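PDB 6P74: OLD nuclease from Thermus scotoductus, which degrades linear or supercoiled double-stranded DNA from 5' to 3', nicks and linearises circular DNA, and hydrolyses ATP in a DNA-stimulated manner. Local coordinates for residues W435-R440 with E444-Q449; G407-I412 with Q461-C466; E480-I485 with P509-P514. All blocks are in the same frame, centred on the assembly; numbering follows the deposited sequence.

Interaction 1 (W435-R440 with E444-Q449); sequences WPIDER and ETRRKQ
Asp438, whose carbonyl oxygen is lapped by the side chain of Arg446, holds its own loop in shape: its OD1 accepts a hydrogen bond from the backbone N of Arg440 (3.2 Å, N-H...O angle 157°), closing an Asx turn. The bond reaches OD1 from well above the carboxylate plane. Across the contact, CG and CD of Arg446 each come to 3.6 Å from Asp438 O, so the arginine meets this carbonyl with its methylenes. A bend at chi3 (-41°) then turns its guanidinium so that NH1 is hydrogen-bonded to Ala441 O, further along the loop. Glu439 OE1 stays 4.5 Å from Arg446 NE, well out of the guanidinium plane, an electrostatic proximity without a bond.

The contact belongs to a beta-alpha-beta crossover of the Toprim domain, in which the chain leaves strand 426-431, doubles back along the first turns of helix 443-467 and returns to the parallel strand 472-475. Ile437 is the apolar wedge of this loop. Its CG1 packs at 3.7 Å on Gln449 CB, the two side chains running past each other in opposite directions, while its other branch, CG2, approaches Arg446 CB at 4.1 Å. The extended end of Gln449 lies against the backbone of Pro436 to Asp438, its CD 4.1 Å from Ile437 CA, next to a bound HEPES molecule probably taken up from the crystallisation liquor. At the loop's start Trp435 O is bonded to Asn453 ND2, and its indole turns from segment 444-449 onto Pro477 and Ser478, the latter an inferred ligand of the second metal.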
loop_
_atom_site.group_PDB
_atom_site.type_symbol
_atom_site.label_atom_id
_atom_site.label_comp_id
_atom_site.label_asym_id
_atom_site.label_seq_id
_atom_site.Cartn_x
_atom_site.Cartn_y
_atom_site.Cartn_z
ATOM N N TRP A 435 -39.560 -29.585 -35.131
ATOM C CA TRP A 435 -40.994 -29.509 -35.355
ATOM C C TRP A 435 -41.449 -30.681 -36.204
ATOM O O TRP A 435 -40.725 -31.096 -37.109
ATOM C CB TRP A 435 -41.345 -28.186 -36.046
ATOM C CG TRP A 435 -40.851 -27.022 -35.250
ATOM C CD1 TRP A 435 -39.669 -26.328 -35.422
ATOM C CD2 TRP A 435 -41.497 -26.439 -34.117
ATOM N NE1 TRP A 435 -39.555 -25.354 -34.464
ATOM C CE2 TRP A 435 -40.665 -25.398 -33.653
ATOM C CE3 TRP A 435 -42.701 -26.701 -33.451
ATOM C CZ2 TRP A 435 -41.008 -24.601 -32.557
ATOM C CZ3 TRP A 435 -43.036 -25.923 -32.370
ATOM C CH2 TRP A 435 -42.189 -24.887 -31.923
ATOM N N PRO A 436 -42.630 -31.248 -35.945
ATOM C CA PRO A 436 -43.113 -32.325 -36.813
ATOM C C PRO A 436 -43.335 -31.826 -38.233
ATOM O O PRO A 436 -43.717 -30.675 -38.464
ATOM C CB PRO A 436 -44.430 -32.750 -36.153
ATOM C CG PRO A 436 -44.859 -31.555 -35.379
ATOM C CD PRO A 436 -43.584 -30.974 -34.857
ATOM N N ILE A 437 -43.084 -32.713 -39.191
ATOM C CA ILE A 437 -43.200 -32.354 -40.594
ATOM C C ILE A 437 -44.669 -32.423 -40.996
ATOM O O ILE A 437 -45.375 -33.395 -40.690
ATOM C CB ILE A 437 -42.314 -33.258 -41.466
ATOM C CG1 ILE A 437 -40.862 -32.747 -41.470
ATOM C CG2 ILE A 437 -42.805 -33.268 -42.889
ATOM C CD1 ILE A 437 -39.943 -33.468 -40.519
ATOM N N ASP A 438 -45.141 -31.369 -41.652
ATOM C CA ASP A 438 -46.509 -31.330 -42.162
ATOM C C ASP A 438 -46.558 -32.169 -43.438
ATOM O O ASP A 438 -46.094 -31.742 -44.501
ATOM C CB ASP A 438 -46.932 -29.884 -42.407
ATOM C CG ASP A 438 -48.340 -29.766 -42.987
ATOM O OD1 ASP A 438 -49.150 -30.724 -42.860
ATOM O OD2 ASP A 438 -48.619 -28.702 -43.588
ATOM N N GLU A 439 -47.117 -33.375 -43.337
ATOM C CA GLU A 439 -47.157 -34.275 -44.483
ATOM C C GLU A 439 -48.014 -33.748 -45.630
ATOM O O GLU A 439 -47.924 -34.286 -46.738
ATOM C CB GLU A 439 -47.647 -35.656 -44.043
ATOM C CG GLU A 439 -46.814 -36.273 -42.917
ATOM C CD GLU A 439 -45.331 -36.404 -43.267
ATOM O OE1 GLU A 439 -44.994 -36.325 -44.472
ATOM O OE2 GLU A 439 -44.502 -36.581 -42.338
ATOM N N ARG A 440 -48.813 -32.702 -45.410
ATOM C CA ARG A 440 -49.569 -32.090 -46.496
ATOM C C ARG A 440 -48.799 -31.008 -47.248
ATOM O O ARG A 440 -49.203 -30.646 -48.357
ATOM C CB ARG A 440 -50.873 -31.489 -45.962
ATOM C CG ARG A 440 -51.819 -32.495 -45.310
ATOM C CD ARG A 440 -52.989 -31.793 -44.647
ATOM N NE ARG A 440 -54.270 -32.289 -45.141
ATOM C CZ ARG A 440 -54.993 -33.227 -44.533
ATOM N NH1 ARG A 440 -54.561 -33.772 -43.399
ATOM N NH2 ARG A 440 -56.150 -33.619 -45.061
ATOM N N GLU A 444 -40.724 -29.109 -51.202
ATOM C CA GLU A 444 -39.625 -28.269 -50.709
ATOM C C GLU A 444 -39.787 -27.949 -49.224
ATOM O O GLU A 444 -38.809 -27.944 -48.471
ATOM C CB GLU A 444 -39.496 -26.977 -51.543
ATOM C CG GLU A 444 -38.343 -26.016 -51.068
ATOM C CD GLU A 444 -38.001 -24.919 -52.076
ATOM O OE1 GLU A 444 -38.052 -25.179 -53.310
ATOM O OE2 GLU A 444 -37.683 -23.793 -51.628
ATOM N N THR A 445 -41.007 -27.700 -48.773
ATOM C CA THR A 445 -41.195 -27.387 -47.365
ATOM C C THR A 445 -40.913 -28.602 -46.483
ATOM O O THR A 445 -40.256 -28.474 -45.447
ATOM C CB THR A 445 -42.613 -26.850 -47.133
ATOM O OG1 THR A 445 -43.551 -27.767 -47.687
ATOM C CG2 THR A 445 -42.787 -25.541 -47.846
ATOM N N ARG A 446 -41.384 -29.790 -46.884
ATOM C CA ARG A 446 -41.099 -30.997 -46.109
ATOM C C ARG A 446 -39.602 -31.253 -46.027
ATOM O O ARG A 446 -39.062 -31.487 -44.938
ATOM C CB ARG A 446 -41.822 -32.206 -46.709
ATOM C CG ARG A 446 -43.304 -32.022 -46.751
ATOM C CD ARG A 446 -44.074 -33.293 -47.072
ATOM N NE ARG A 446 -43.480 -34.127 -48.117
ATOM C CZ ARG A 446 -43.803 -34.071 -49.405
ATOM N NH1 ARG A 446 -44.703 -33.200 -49.842
ATOM N NH2 ARG A 446 -43.218 -34.890 -50.264
ATOM N N ARG A 447 -38.911 -31.198 -47.177
ATOM C CA ARG A 447 -37.469 -31.423 -47.198
ATOM C C ARG A 447 -36.745 -30.384 -46.345
ATOM O O ARG A 447 -35.874 -30.735 -45.545
ATOM C CB ARG A 447 -36.947 -31.432 -48.646
ATOM C CG ARG A 447 -35.405 -31.324 -48.786
ATOM C CD ARG A 447 -34.936 -31.669 -50.170
ATOM N NE ARG A 447 -35.823 -31.074 -51.181
ATOM C CZ ARG A 447 -35.760 -29.812 -51.600
ATOM N NH1 ARG A 447 -34.836 -29.005 -51.101
ATOM N NH2 ARG A 447 -36.629 -29.357 -52.502
ATOM N N LYS A 448 -37.141 -29.108 -46.444
ATOM C CA LYS A 448 -36.468 -28.081 -45.650
ATOM C C LYS A 448 -36.747 -28.240 -44.163
ATOM O O LYS A 448 -35.850 -28.029 -43.345
ATOM C CB LYS A 448 -36.862 -26.689 -46.126
ATOM C CG LYS A 448 -35.983 -26.244 -47.270
ATOM C CD LYS A 448 -36.380 -24.895 -47.828
ATOM C CE LYS A 448 -35.502 -24.571 -49.012
ATOM N NZ LYS A 448 -35.931 -23.335 -49.698
ATOM N N GLN A 449 -37.984 -28.597 -43.790
ATOM C CA GLN A 449 -38.259 -28.906 -42.391
ATOM C C GLN A 449 -37.364 -30.038 -41.881
ATOM O O GLN A 449 -36.760 -29.929 -40.805
ATOM C CB GLN A 449 -39.723 -29.265 -42.209
ATOM C CG GLN A 449 -40.627 -28.076 -42.008
ATOM C CD GLN A 449 -42.020 -28.503 -41.558
ATOM O OE1 GLN A 449 -42.267 -28.670 -40.356
ATOM N NE2 GLN A 449 -42.930 -28.710 -42.522
#

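Interaction 2 (G407-I412 with Q461-C466); sequences GGKAGI and QRIQAC
Ile463 reaches out from helix 443-467 and sets its CD1 against the first turn of helix 409-422, where Lys409 CB lies 3.7 Å away and Lys409 CG 4.0 Å. The same methyl comes to 3.9 Å from Lys409 O, so it touches the base of the lysine on both side chain and backbone. With CG1 anti to its carbonyl carbon (chi1 -78°) and CD1 carried on in a nearly extended line, Ile463 bridges the gap between the helices, which are 7.3 Å apart at the nearest CA atoms, those of Ile412 and Ile463. Ile412, one turn on from Lys409, supplies the second apolar surface: its CG2 faces Ile463 CG1 at 4.3 Å. No hydrogen bond links the two segments, and the join is hydrocarbon packing over a small buried patch.

Lys409 is apolar in this contact only at its base. Its chain crosses Ile463 at about a right angle and stays extended, carrying NZ past the isoleucine to a salt bridge with Glu456 and hydrogen bonds to Asn460 OD1 and Asp431 O; Asp433 adds a long, weak ion pair. The isoleucine thus packs on the base of the chain while this polar group of partners holds its end. The lysine side chain lies about 8 Å from the bound samarium at the nearest atoms, close to Glu377 and Asp433, inferred metal ligands. Gly408 sits at the N-cap, and its O accepts from Ile412 N at 3.0 Å. Beneath the pair runs strand 426-431 of the parallel Toprim sheet: Lys409, Ile412 and Ile463 all touch His430, Ile412 also rests on Val428, and helices 409-422 and 443-467 pack side by side above it.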
loop_
_atom_site.group_PDB
_atom_site.type_symbol
_atom_site.label_atom_id
_atom_site.label_comp_id
_atom_site.label_asym_id
_atom_site.label_seq_id
_atom_site.Cartn_x
_atom_site.Cartn_y
_atom_site.Cartn_z
ATOM N N GLY A 407 -27.035 -14.595 -28.004
ATOM C CA GLY A 407 -27.112 -14.411 -29.437
ATOM C C GLY A 407 -27.329 -15.680 -30.234
ATOM O O GLY A 407 -26.831 -15.787 -31.365
ATOM N N GLY A 408 -28.048 -16.656 -29.675
ATOM C CA GLY A 408 -28.395 -17.873 -30.397
ATOM C C GLY A 408 -27.526 -19.029 -29.952
ATOM O O GLY A 408 -26.662 -18.894 -29.082
ATOM N N LYS A 409 -27.752 -20.197 -30.567
ATOM C CA LYS A 409 -27.141 -21.410 -30.030
ATOM C C LYS A 409 -25.624 -21.399 -30.206
ATOM O O LYS A 409 -24.884 -21.699 -29.257
ATOM C CB LYS A 409 -27.786 -22.643 -30.659
ATOM C CG LYS A 409 -29.276 -22.783 -30.188
ATOM C CD LYS A 409 -29.965 -24.014 -30.773
ATOM C CE LYS A 409 -31.403 -24.146 -30.230
ATOM N NZ LYS A 409 -32.130 -25.276 -30.888
ATOM N N ALA A 410 -25.140 -21.027 -31.402
ATOM C CA ALA A 410 -23.701 -20.896 -31.609
ATOM C C ALA A 410 -23.092 -19.915 -30.615
ATOM O O ALA A 410 -21.956 -20.107 -30.173
ATOM C CB ALA A 410 -23.395 -20.471 -33.057
ATOM N N GLY A 411 -23.843 -18.880 -30.235
ATOM C CA GLY A 411 -23.368 -17.954 -29.220
ATOM C C GLY A 411 -23.271 -18.598 -27.854
ATOM O O GLY A 411 -22.377 -18.266 -27.067
ATOM N N ILE A 412 -24.204 -19.507 -27.544
ATOM C CA ILE A 412 -24.155 -20.231 -26.273
ATOM C C ILE A 412 -22.909 -21.115 -26.206
ATOM O O ILE A 412 -22.183 -21.105 -25.212
ATOM C CB ILE A 412 -25.439 -21.057 -26.057
ATOM C CG1 ILE A 412 -26.624 -20.142 -25.787
ATOM C CG2 ILE A 412 -25.281 -21.967 -24.853
ATOM C CD1 ILE A 412 -27.941 -20.869 -25.694
ATOM N N GLN A 461 -26.945 -30.895 -29.875
ATOM C CA GLN A 461 -25.961 -31.882 -29.451
ATOM C C GLN A 461 -24.617 -31.234 -29.148
ATOM O O GLN A 461 -23.924 -31.653 -28.215
ATOM C CB GLN A 461 -25.804 -32.968 -30.523
ATOM C CG GLN A 461 -24.903 -34.108 -30.110
ATOM C CD GLN A 461 -25.219 -34.605 -28.695
ATOM O OE1 GLN A 461 -24.367 -34.545 -27.802
ATOM N NE2 GLN A 461 -26.451 -35.084 -28.482
ATOM N N ARG A 462 -24.226 -30.213 -29.904
ATOM C CA ARG A 462 -22.951 -29.568 -29.604
ATOM C C ARG A 462 -23.005 -28.838 -28.267
ATOM O O ARG A 462 -22.047 -28.896 -27.484
ATOM C CB ARG A 462 -22.558 -28.614 -30.711
ATOM C CG ARG A 462 -22.253 -29.248 -32.064
ATOM C CD ARG A 462 -22.126 -28.126 -33.129
ATOM N NE ARG A 462 -21.031 -27.240 -32.740
ATOM C CZ ARG A 462 -19.732 -27.501 -32.931
ATOM N NH1 ARG A 462 -19.348 -28.619 -33.542
ATOM N NH2 ARG A 462 -18.803 -26.638 -32.517
ATOM N N ILE A 463 -24.133 -28.185 -27.967
ATOM C CA ILE A 463 -24.289 -27.533 -26.669
ATOM C C ILE A 463 -24.193 -28.558 -25.546
ATOM O O ILE A 463 -23.611 -28.302 -24.485
ATOM C CB ILE A 463 -25.620 -26.751 -26.632
ATOM C CG1 ILE A 463 -25.454 -25.437 -27.396
ATOM C CG2 ILE A 463 -26.032 -26.483 -25.186
ATOM C CD1 ILE A 463 -26.771 -24.822 -27.856
ATOM N N GLN A 464 -24.780 -29.728 -25.756
ATOM C CA GLN A 464 -24.764 -30.774 -24.748
ATOM C C GLN A 464 -23.351 -31.323 -24.541
ATOM O O GLN A 464 -22.953 -31.648 -23.414
ATOM C CB GLN A 464 -25.730 -31.869 -25.188
ATOM C CG GLN A 464 -25.869 -32.973 -24.249
ATOM C CD GLN A 464 -27.270 -33.074 -23.717
ATOM O OE1 GLN A 464 -28.003 -32.074 -23.621
ATOM N NE2 GLN A 464 -27.659 -34.283 -23.360
ATOM N N ALA A 465 -22.578 -31.421 -25.623
ATOM C CA ALA A 465 -21.212 -31.918 -25.533
ATOM C C ALA A 465 -20.316 -30.951 -24.766
ATOM O O ALA A 465 -19.509 -31.376 -23.934
ATOM C CB ALA A 465 -20.648 -32.169 -26.937
ATOM N N CYS A 466 -20.432 -29.647 -25.017
ATOM C CA CYS A 466 -19.515 -28.781 -24.289
ATOM C C CYS A 466 -20.018 -28.488 -22.877
ATOM O O CYS A 466 -19.221 -28.488 -21.936
ATOM C CB CYS A 466 -19.243 -27.497 -25.061
ATOM S SG CYS A 466 -20.714 -26.590 -25.649
#

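Interaction 3 (E480-I485 with P509-P514); sequences EAALGI and PDALRP
Ala482 and Ala511 meet methyl to methyl, CB to CB at 3.8 Å, and bring the two backbones to 5.0 Å at their CA atoms. With only a methyl on each residue at this point, the short helix 479-483 and the turn leading into helix 513-523 can lie nearly against each other. The Ala482 methyl is the bump of this join. It settles into a shallow hollow of the opposite segment, bordered by Ala511 CB, by Ala511 O at 3.8 Å from Ala482 CB, by the backbone N of Leu512, and by Leu512 CD1 at 4.1 Å. In return Ala511 CB presses on the helix surface, 4.0 Å from Ala482 CA.

Beside the alanines a second apolar contact is built by two leucines. Leu512 has CG anti to its backbone N (chi1 -153°), which turns its forked end toward the helix although its CB leaves at an angle to it. Leu483 CD2 fits against that fork, 4.1 Å from both Leu512 CD1 and CD2, the side chains meeting at a slant. Val503 covers Leu512, the buried one of the four, while Ile499 and Leu500 of helix 493-501 cover Leu483.

The helix ends just past the contact in a Schellman motif, with Gly484 at positive phi and Ile485 N bonded back to Glu480 O. The contact packs the metal-site helix of the Toprim domain on the segment entering its C-terminal helix 513-523: Glu480, in the first turn of helix 479-483, binds samarium together with Asp431 and is salt-bridged to Arg487, the inferred active-site arginine.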
loop_
_atom_site.group_PDB
_atom_site.type_symbol
_atom_site.label_atom_id
_atom_site.label_comp_id
_atom_site.label_asym_id
_atom_site.label_seq_id
_atom_site.Cartn_x
_atom_site.Cartn_y
_atom_site.Cartn_z
ATOM N N GLU A 480 -41.515 -20.026 -26.871
ATOM C CA GLU A 480 -42.694 -19.420 -27.481
ATOM C C GLU A 480 -43.885 -20.363 -27.429
ATOM O O GLU A 480 -45.007 -19.943 -27.132
ATOM C CB GLU A 480 -42.432 -19.022 -28.930
ATOM C CG GLU A 480 -41.392 -17.963 -29.126
ATOM C CD GLU A 480 -40.028 -18.556 -29.361
ATOM O OE1 GLU A 480 -39.784 -19.658 -28.809
ATOM O OE2 GLU A 480 -39.233 -17.938 -30.112
ATOM N N ALA A 481 -43.666 -21.643 -27.731
ATOM C CA ALA A 481 -44.780 -22.579 -27.691
ATOM C C ALA A 481 -45.214 -22.848 -26.254
ATOM O O ALA A 481 -46.415 -22.934 -25.970
ATOM C CB ALA A 481 -44.413 -23.878 -28.411
ATOM N N ALA A 482 -44.257 -22.957 -25.326
ATOM C CA ALA A 482 -44.628 -23.139 -23.922
ATOM C C ALA A 482 -45.470 -21.974 -23.399
ATOM O O ALA A 482 -46.376 -22.179 -22.576
ATOM C CB ALA A 482 -43.373 -23.326 -23.069
ATOM N N LEU A 483 -45.198 -20.748 -23.866
ATOM C CA LEU A 483 -45.944 -19.590 -23.399
ATOM C C LEU A 483 -47.247 -19.358 -24.156
ATOM O O LEU A 483 -48.064 -18.557 -23.695
ATOM C CB LEU A 483 -45.095 -18.308 -23.485
ATOM C CG LEU A 483 -43.897 -18.212 -22.533
ATOM C CD1 LEU A 483 -43.094 -16.945 -22.836
ATOM C CD2 LEU A 483 -44.290 -18.300 -21.049
ATOM N N GLY A 484 -47.457 -20.029 -25.293
ATOM C CA GLY A 484 -48.590 -19.747 -26.158
ATOM C C GLY A 484 -48.532 -18.401 -26.839
ATOM O O GLY A 484 -49.542 -17.932 -27.373
ATOM N N ILE A 485 -47.386 -17.785 -26.854
ATOM C CA ILE A 485 -47.230 -16.399 -27.265
ATOM C C ILE A 485 -46.999 -16.362 -28.771
ATOM O O ILE A 485 -46.326 -17.237 -29.338
ATOM C CB ILE A 485 -46.071 -15.756 -26.475
ATOM C CG1 ILE A 485 -46.183 -14.234 -26.426
ATOM C CG2 ILE A 485 -44.733 -16.176 -27.048
ATOM C CD1 ILE A 485 -45.230 -13.629 -25.405
ATOM N N PRO A 509 -45.968 -25.372 -15.787
ATOM C CA PRO A 509 -46.420 -26.391 -16.765
ATOM C C PRO A 509 -45.271 -27.320 -17.189
ATOM O O PRO A 509 -44.126 -26.979 -16.951
ATOM C CB PRO A 509 -46.955 -25.688 -18.024
ATOM C CG PRO A 509 -46.530 -24.267 -17.848
ATOM C CD PRO A 509 -46.636 -24.110 -16.351
ATOM N N ASP A 510 -45.609 -28.459 -17.800
ATOM C CA ASP A 510 -44.590 -29.443 -18.259
ATOM C C ASP A 510 -43.733 -28.804 -19.357
ATOM O O ASP A 510 -42.503 -29.021 -19.347
ATOM C CB ASP A 510 -45.245 -30.743 -18.732
ATOM C CG ASP A 510 -44.343 -31.958 -18.594
ATOM O OD1 ASP A 510 -43.544 -31.988 -17.637
ATOM O OD2 ASP A 510 -44.447 -32.864 -19.444
ATOM N N ALA A 511 -44.364 -28.052 -20.264
ATOM C CA ALA A 511 -43.643 -27.384 -21.373
ATOM C C ALA A 511 -42.710 -26.307 -20.806
ATOM O O ALA A 511 -41.579 -26.177 -21.312
ATOM C CB ALA A 511 -44.632 -26.799 -22.351
ATOM N N LEU A 512 -43.178 -25.570 -19.793
ATOM C CA LEU A 512 -42.384 -24.516 -19.170
ATOM C C LEU A 512 -41.411 -25.030 -18.108
ATOM O O LEU A 512 -40.465 -24.315 -17.745
ATOM C CB LEU A 512 -43.333 -23.501 -18.542
ATOM C CG LEU A 512 -42.930 -22.049 -18.372
ATOM C CD1 LEU A 512 -42.187 -21.521 -19.573
ATOM C CD2 LEU A 512 -44.224 -21.289 -18.206
ATOM N N ARG A 513 -41.626 -26.248 -17.617
ATOM C CA ARG A 513 -40.849 -26.770 -16.497
ATOM C C ARG A 513 -39.341 -26.696 -16.692
ATOM O O ARG A 513 -38.650 -26.295 -15.743
ATOM C CB ARG A 513 -41.283 -28.217 -16.230
ATOM C CG ARG A 513 -40.406 -28.961 -15.230
ATOM C CD ARG A 513 -40.804 -30.435 -15.134
ATOM N NE ARG A 513 -42.119 -30.592 -14.522
ATOM C CZ ARG A 513 -42.878 -31.664 -14.706
ATOM N NH1 ARG A 513 -42.444 -32.634 -15.507
ATOM N NH2 ARG A 513 -44.060 -31.762 -14.116
ATOM N N PRO A 514 -38.764 -27.051 -17.846
ATOM C CA PRO A 514 -37.298 -26.977 -17.956
ATOM C C PRO A 514 -36.782 -25.559 -17.815
ATOM O O PRO A 514 -35.657 -25.367 -17.338
ATOM C CB PRO A 514 -37.016 -27.583 -19.347
ATOM C CG PRO A 514 -38.299 -28.437 -19.633
ATOM C CD PRO A 514 -39.362 -27.519 -19.107
#

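In the fold
All three contacts belong to the Toprim domain but differ in depth. Interaction 2 is buried, joining two helices over the parallel sheet; interaction 3 is partly buried; interaction 1 lies on the surface, with charged and amide side chains bordering a single isoleucine. Interactions 1 and 2 share helix 443-467, near its start and near its end, and interaction 1 is nested within the chain segment that interaction 2 closes. Side chains meet by apolar packing in both 2 and 3, but 2 includes Lys409, whose polar end is bonded outside the contact. Interaction 3 follows both in sequence, yet touches interaction 1, where Trp435 CH2 packs on Ala481 CB at 4.3 Å. Each has residues near the metal site.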